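Long-range contact in RNA-directed RNA polymerase (Infectious pancreatic necrosis virus, PDB 3ZED), which copies viral RNA as an RNA-dependent RNA polymerase and probably also becomes covalently attached to the genome it synthesises: residues B[322-336]-B[466-478]. Numbering follows the deposited sequence.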
loop_
_atom_site.group_PDB
_atom_site.type_symbol
_atom_site.label_atom_id
_atom_site.label_comp_id
_atom_site.label_asym_id
_atom_site.label_seq_id
_atom_site.Cartn_x
_atom_site.Cartn_y
_atom_site.Cartn_z
ATOM N N TRP B 322 -6.265 -1.907 8.803
ATOM C CA TRP B 322 -7.493 -1.130 8.956
ATOM C C TRP B 322 -8.345 -1.506 7.749
ATOM O O TRP B 322 -8.083 -1.065 6.622
ATOM C CB TRP B 322 -7.155 0.350 9.021
ATOM C CG TRP B 322 -8.278 1.244 9.462
ATOM C CD1 TRP B 322 -8.514 1.694 10.729
ATOM C CD2 TRP B 322 -9.236 1.904 8.614
ATOM N NE1 TRP B 322 -9.567 2.585 10.727
ATOM C CE2 TRP B 322 -10.035 2.724 9.444
ATOM C CE3 TRP B 322 -9.498 1.880 7.226
ATOM C CZ2 TRP B 322 -11.080 3.511 8.937
ATOM C CZ3 TRP B 322 -10.525 2.658 6.724
ATOM C CH2 TRP B 322 -11.311 3.458 7.575
ATOM N N SER B 323 -9.281 -2.435 7.962
ATOM C CA SER B 323 -10.022 -2.973 6.850
ATOM C C SER B 323 -11.240 -2.094 6.529
ATOM O O SER B 323 -12.296 -2.184 7.159
ATOM C CB SER B 323 -10.382 -4.431 7.113
ATOM O OG SER B 323 -10.840 -5.036 5.918
ATOM N N ALA B 324 -11.051 -1.224 5.523
ATOM C CA ALA B 324 -12.024 -0.248 5.038
ATOM C C ALA B 324 -13.286 -0.896 4.531
ATOM O O ALA B 324 -13.212 -1.882 3.784
ATOM C CB ALA B 324 -11.418 0.585 3.903
ATOM N N PRO B 325 -14.454 -0.313 4.893
ATOM C CA PRO B 325 -15.723 -0.794 4.324
ATOM C C PRO B 325 -15.659 -0.794 2.796
ATOM O O PRO B 325 -15.119 0.139 2.201
ATOM C CB PRO B 325 -16.730 0.237 4.834
ATOM C CG PRO B 325 -16.124 0.751 6.090
ATOM C CD PRO B 325 -14.682 0.858 5.768
ATOM N N TYR B 326 -16.179 -1.856 2.169
ATOM C CA TYR B 326 -16.208 -2.029 0.716
ATOM C C TYR B 326 -16.689 -0.738 -0.020
ATOM O O TYR B 326 -15.968 -0.317 -0.927
ATOM C CB TYR B 326 -17.072 -3.259 0.338
ATOM C CG TYR B 326 -17.008 -3.738 -1.103
ATOM C CD1 TYR B 326 -16.167 -3.125 -2.032
ATOM C CD2 TYR B 326 -17.718 -4.862 -1.514
ATOM C CE1 TYR B 326 -16.087 -3.581 -3.347
ATOM C CE2 TYR B 326 -17.644 -5.328 -2.826
ATOM C CZ TYR B 326 -16.835 -4.678 -3.741
ATOM O OH TYR B 326 -16.808 -5.107 -5.045
ATOM N N PRO B 327 -17.811 -0.063 0.346
ATOM C CA PRO B 327 -18.225 1.144 -0.412
ATOM C C PRO B 327 -17.192 2.278 -0.367
ATOM O O PRO B 327 -16.958 2.904 -1.398
ATOM C CB PRO B 327 -19.539 1.556 0.268
ATOM C CG PRO B 327 -20.035 0.320 0.913
ATOM C CD PRO B 327 -18.807 -0.382 1.392
ATOM N N THR B 328 -16.546 2.508 0.807
ATOM C CA THR B 328 -15.515 3.552 0.990
ATOM C C THR B 328 -14.303 3.254 0.092
ATOM O O THR B 328 -13.843 4.160 -0.609
ATOM C CB THR B 328 -15.131 3.675 2.469
ATOM O OG1 THR B 328 -16.307 4.024 3.179
ATOM C CG2 THR B 328 -14.074 4.737 2.725
ATOM N N HIS B 329 -13.819 1.988 0.100
ATOM C CA HIS B 329 -12.689 1.524 -0.715
ATOM C C HIS B 329 -12.971 1.746 -2.215
ATOM O O HIS B 329 -12.090 2.213 -2.932
ATOM C CB HIS B 329 -12.387 0.039 -0.440
ATOM C CG HIS B 329 -11.273 -0.482 -1.287
ATOM N ND1 HIS B 329 -9.957 -0.106 -1.052
ATOM C CD2 HIS B 329 -11.312 -1.280 -2.379
ATOM C CE1 HIS B 329 -9.242 -0.696 -1.992
ATOM N NE2 HIS B 329 -10.007 -1.424 -2.804
ATOM N N LEU B 330 -14.201 1.446 -2.666
ATOM C CA LEU B 330 -14.642 1.577 -4.053
ATOM C C LEU B 330 -14.610 3.054 -4.508
ATOM O O LEU B 330 -14.049 3.357 -5.559
ATOM C CB LEU B 330 -16.063 0.980 -4.172
ATOM C CG LEU B 330 -16.653 0.692 -5.566
ATOM C CD1 LEU B 330 -15.736 -0.244 -6.408
ATOM C CD2 LEU B 330 -18.049 0.100 -5.431
ATOM N N LEU B 331 -15.159 3.971 -3.689
ATOM C CA LEU B 331 -15.201 5.417 -3.982
ATOM C C LEU B 331 -13.788 6.041 -4.017
ATOM O O LEU B 331 -13.497 6.822 -4.919
ATOM C CB LEU B 331 -16.085 6.156 -2.964
ATOM C CG LEU B 331 -17.585 5.837 -2.984
ATOM C CD1 LEU B 331 -18.271 6.376 -1.719
ATOM C CD2 LEU B 331 -18.268 6.381 -4.239
ATOM N N LEU B 332 -12.913 5.663 -3.073
ATOM C CA LEU B 332 -11.532 6.143 -3.024
ATOM C C LEU B 332 -10.728 5.654 -4.240
ATOM O O LEU B 332 -9.996 6.435 -4.852
ATOM C CB LEU B 332 -10.815 5.672 -1.722
ATOM C CG LEU B 332 -11.227 6.297 -0.392
ATOM C CD1 LEU B 332 -10.460 5.688 0.735
ATOM C CD2 LEU B 332 -11.016 7.799 -0.385
ATOM N N SER B 333 -10.874 4.354 -4.574
ATOM C CA SER B 333 -10.162 3.679 -5.666
ATOM C C SER B 333 -10.554 4.238 -7.011
ATOM O O SER B 333 -9.719 4.222 -7.910
ATOM C CB SER B 333 -10.389 2.171 -5.623
ATOM O OG SER B 333 -9.852 1.666 -4.415
ATOM N N MET B 334 -11.787 4.775 -7.142
ATOM C CA MET B 334 -12.248 5.429 -8.372
ATOM C C MET B 334 -11.432 6.727 -8.650
ATOM O O MET B 334 -11.308 7.130 -9.797
ATOM C CB MET B 334 -13.746 5.743 -8.286
ATOM C CG MET B 334 -14.617 4.561 -8.601
ATOM S SD MET B 334 -16.371 4.838 -8.232
ATOM C CE MET B 334 -16.808 6.010 -9.506
ATOM N N VAL B 335 -10.854 7.347 -7.613
ATOM C CA VAL B 335 -10.052 8.577 -7.760
ATOM C C VAL B 335 -8.575 8.211 -8.073
ATOM O O VAL B 335 -7.972 8.785 -8.975
ATOM C CB VAL B 335 -10.164 9.498 -6.495
ATOM C CG1 VAL B 335 -9.334 10.780 -6.645
ATOM C CG2 VAL B 335 -11.627 9.825 -6.170
ATOM N N SER B 336 -8.001 7.271 -7.320
ATOM C CA SER B 336 -6.582 6.928 -7.442
ATOM C C SER B 336 -6.211 5.972 -8.579
ATOM O O SER B 336 -5.276 6.280 -9.315
ATOM C CB SER B 336 -6.055 6.355 -6.132
ATOM O OG SER B 336 -6.841 5.260 -5.697
ATOM N N THR B 466 -8.812 5.901 15.681
ATOM C CA THR B 466 -7.658 5.592 14.840
ATOM C C THR B 466 -6.758 6.836 14.886
ATOM O O THR B 466 -7.250 7.964 14.763
ATOM C CB THR B 466 -8.073 5.207 13.411
ATOM O OG1 THR B 466 -8.857 4.019 13.468
ATOM C CG2 THR B 466 -6.863 4.959 12.483
ATOM N N TYR B 467 -5.457 6.635 15.118
ATOM C CA TYR B 467 -4.469 7.719 15.079
ATOM C C TYR B 467 -3.667 7.568 13.757
ATOM O O TYR B 467 -3.046 6.525 13.519
ATOM C CB TYR B 467 -3.576 7.717 16.332
ATOM C CG TYR B 467 -4.346 8.043 17.605
ATOM C CD1 TYR B 467 -4.965 7.038 18.350
ATOM C CD2 TYR B 467 -4.481 9.356 18.045
ATOM C CE1 TYR B 467 -5.669 7.328 19.526
ATOM C CE2 TYR B 467 -5.177 9.659 19.226
ATOM C CZ TYR B 467 -5.781 8.640 19.961
ATOM O OH TYR B 467 -6.478 8.908 21.131
ATOM N N GLY B 468 -3.788 8.567 12.882
ATOM C CA GLY B 468 -3.170 8.553 11.557
ATOM C C GLY B 468 -4.061 7.885 10.530
ATOM O O GLY B 468 -5.263 7.722 10.773
ATOM N N GLN B 469 -3.483 7.474 9.376
ATOM C CA GLN B 469 -4.268 6.828 8.325
ATOM C C GLN B 469 -4.368 5.335 8.597
ATOM O O GLN B 469 -3.440 4.720 9.123
ATOM C CB GLN B 469 -3.714 7.102 6.911
ATOM C CG GLN B 469 -2.375 6.435 6.594
ATOM C CD GLN B 469 -2.063 6.371 5.121
ATOM O OE1 GLN B 469 -2.953 6.363 4.254
ATOM N NE2 GLN B 469 -0.779 6.327 4.802
ATOM N N GLY B 470 -5.497 4.768 8.226
ATOM C CA GLY B 470 -5.721 3.349 8.410
ATOM C C GLY B 470 -4.908 2.554 7.420
ATOM O O GLY B 470 -5.136 2.665 6.213
ATOM N N SER B 471 -3.953 1.755 7.926
ATOM C CA SER B 471 -3.057 0.901 7.129
ATOM C C SER B 471 -3.840 -0.115 6.308
ATOM O O SER B 471 -4.579 -0.937 6.843
ATOM C CB SER B 471 -2.063 0.179 8.031
ATOM O OG SER B 471 -1.076 -0.487 7.255
ATOM N N GLY B 472 -3.681 -0.035 5.004
ATOM C CA GLY B 472 -4.385 -0.912 4.083
ATOM C C GLY B 472 -5.437 -0.177 3.276
ATOM O O GLY B 472 -5.911 -0.714 2.270
ATOM N N ASN B 473 -5.807 1.066 3.672
ATOM C CA ASN B 473 -6.773 1.842 2.893
ATOM C C ASN B 473 -6.172 2.113 1.494
ATOM O O ASN B 473 -4.955 2.035 1.323
ATOM C CB ASN B 473 -7.207 3.143 3.624
ATOM C CG ASN B 473 -6.368 4.380 3.352
ATOM O OD1 ASN B 473 -6.542 5.077 2.355
ATOM N ND2 ASN B 473 -5.472 4.704 4.251
ATOM N N ALA B 474 -7.028 2.408 0.495
ATOM C CA ALA B 474 -6.660 2.638 -0.909
ATOM C C ALA B 474 -5.553 3.706 -1.086
ATOM O O ALA B 474 -4.771 3.615 -2.025
ATOM C CB ALA B 474 -7.894 3.033 -1.698
ATOM N N PHE B 475 -5.464 4.680 -0.179
ATOM C CA PHE B 475 -4.465 5.756 -0.277
ATOM C C PHE B 475 -3.225 5.526 0.607
ATOM O O PHE B 475 -2.413 6.442 0.726
ATOM C CB PHE B 475 -5.126 7.115 0.054
ATOM C CG PHE B 475 -5.791 7.782 -1.147
ATOM C CD1 PHE B 475 -6.768 7.118 -1.887
ATOM C CD2 PHE B 475 -5.432 9.064 -1.536
ATOM C CE1 PHE B 475 -7.356 7.718 -3.010
ATOM C CE2 PHE B 475 -6.025 9.667 -2.648
ATOM C CZ PHE B 475 -6.980 8.989 -3.378
ATOM N N THR B 476 -3.038 4.310 1.175
ATOM C CA THR B 476 -1.906 4.040 2.078
ATOM C C THR B 476 -0.545 4.439 1.423
ATOM O O THR B 476 0.183 5.272 1.988
ATOM C CB THR B 476 -1.902 2.576 2.593
ATOM O OG1 THR B 476 -3.116 2.324 3.316
ATOM C CG2 THR B 476 -0.708 2.295 3.523
ATOM N N PHE B 477 -0.231 3.861 0.250
ATOM C CA PHE B 477 1.019 4.142 -0.486
ATOM C C PHE B 477 1.169 5.641 -0.782
ATOM O O PHE B 477 2.239 6.212 -0.529
ATOM C CB PHE B 477 1.080 3.343 -1.823
ATOM C CG PHE B 477 2.257 3.742 -2.703
ATOM C CD1 PHE B 477 2.168 4.838 -3.564
ATOM C CD2 PHE B 477 3.453 3.033 -2.660
ATOM C CE1 PHE B 477 3.276 5.257 -4.310
ATOM C CE2 PHE B 477 4.562 3.446 -3.416
ATOM C CZ PHE B 477 4.468 4.558 -4.222
ATOM N N LEU B 478 0.108 6.252 -1.377
ATOM C CA LEU B 478 0.112 7.654 -1.809
ATOM C C LEU B 478 0.357 8.624 -0.659
ATOM O O LEU B 478 1.201 9.508 -0.779
ATOM C CB LEU B 478 -1.206 8.019 -2.546
ATOM C CG LEU B 478 -1.433 7.336 -3.896
ATOM C CD1 LEU B 478 -2.831 7.579 -4.411
ATOM C CD2 LEU B 478 -0.406 7.775 -4.915
HETATM O O HOH W 1 -9.598 1.703 0.985
HETATM O O HOH W 2 -5.606 3.066 -4.636
#
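The backbone N of W322 donates to S471 O at 2.8 Å; it is the one direct backbone bond between the segments. At the far end of the same residue, NE1 has its stronger partner in S456 O and makes only a weak, bent bond to T466 OG1 (3.2 Å, 132° at the hydrogen). Two waters carry the remaining polar links: one, in the plane of the H329 ring, joins ND1 to A474 N, and the other joins S336 OG to A474 O. With CG of W322 anti to the backbone N (chi1 -168°), G470 CA sits 3.4 Å above one face of the indole, offset toward the rim at CG. Here, in the polymerase palm, the end of strand 320-323 and helix 326-340 meet the loop leading into helix 476-493. That loop makes a type II turn at G470-N473, then an Asx turn in which N473 OD1 accepts from F475 N. At the middle of that turn, A474 CB packs 3.9 Å from L332 CB and 3.6 Å from S333 OG. The F475 ring presents its edge to L332 O, CE1 lying 3.5 Å away, while S336 CB meets both that ring and L478 CD1; M415, M419 and L422 also touch F475.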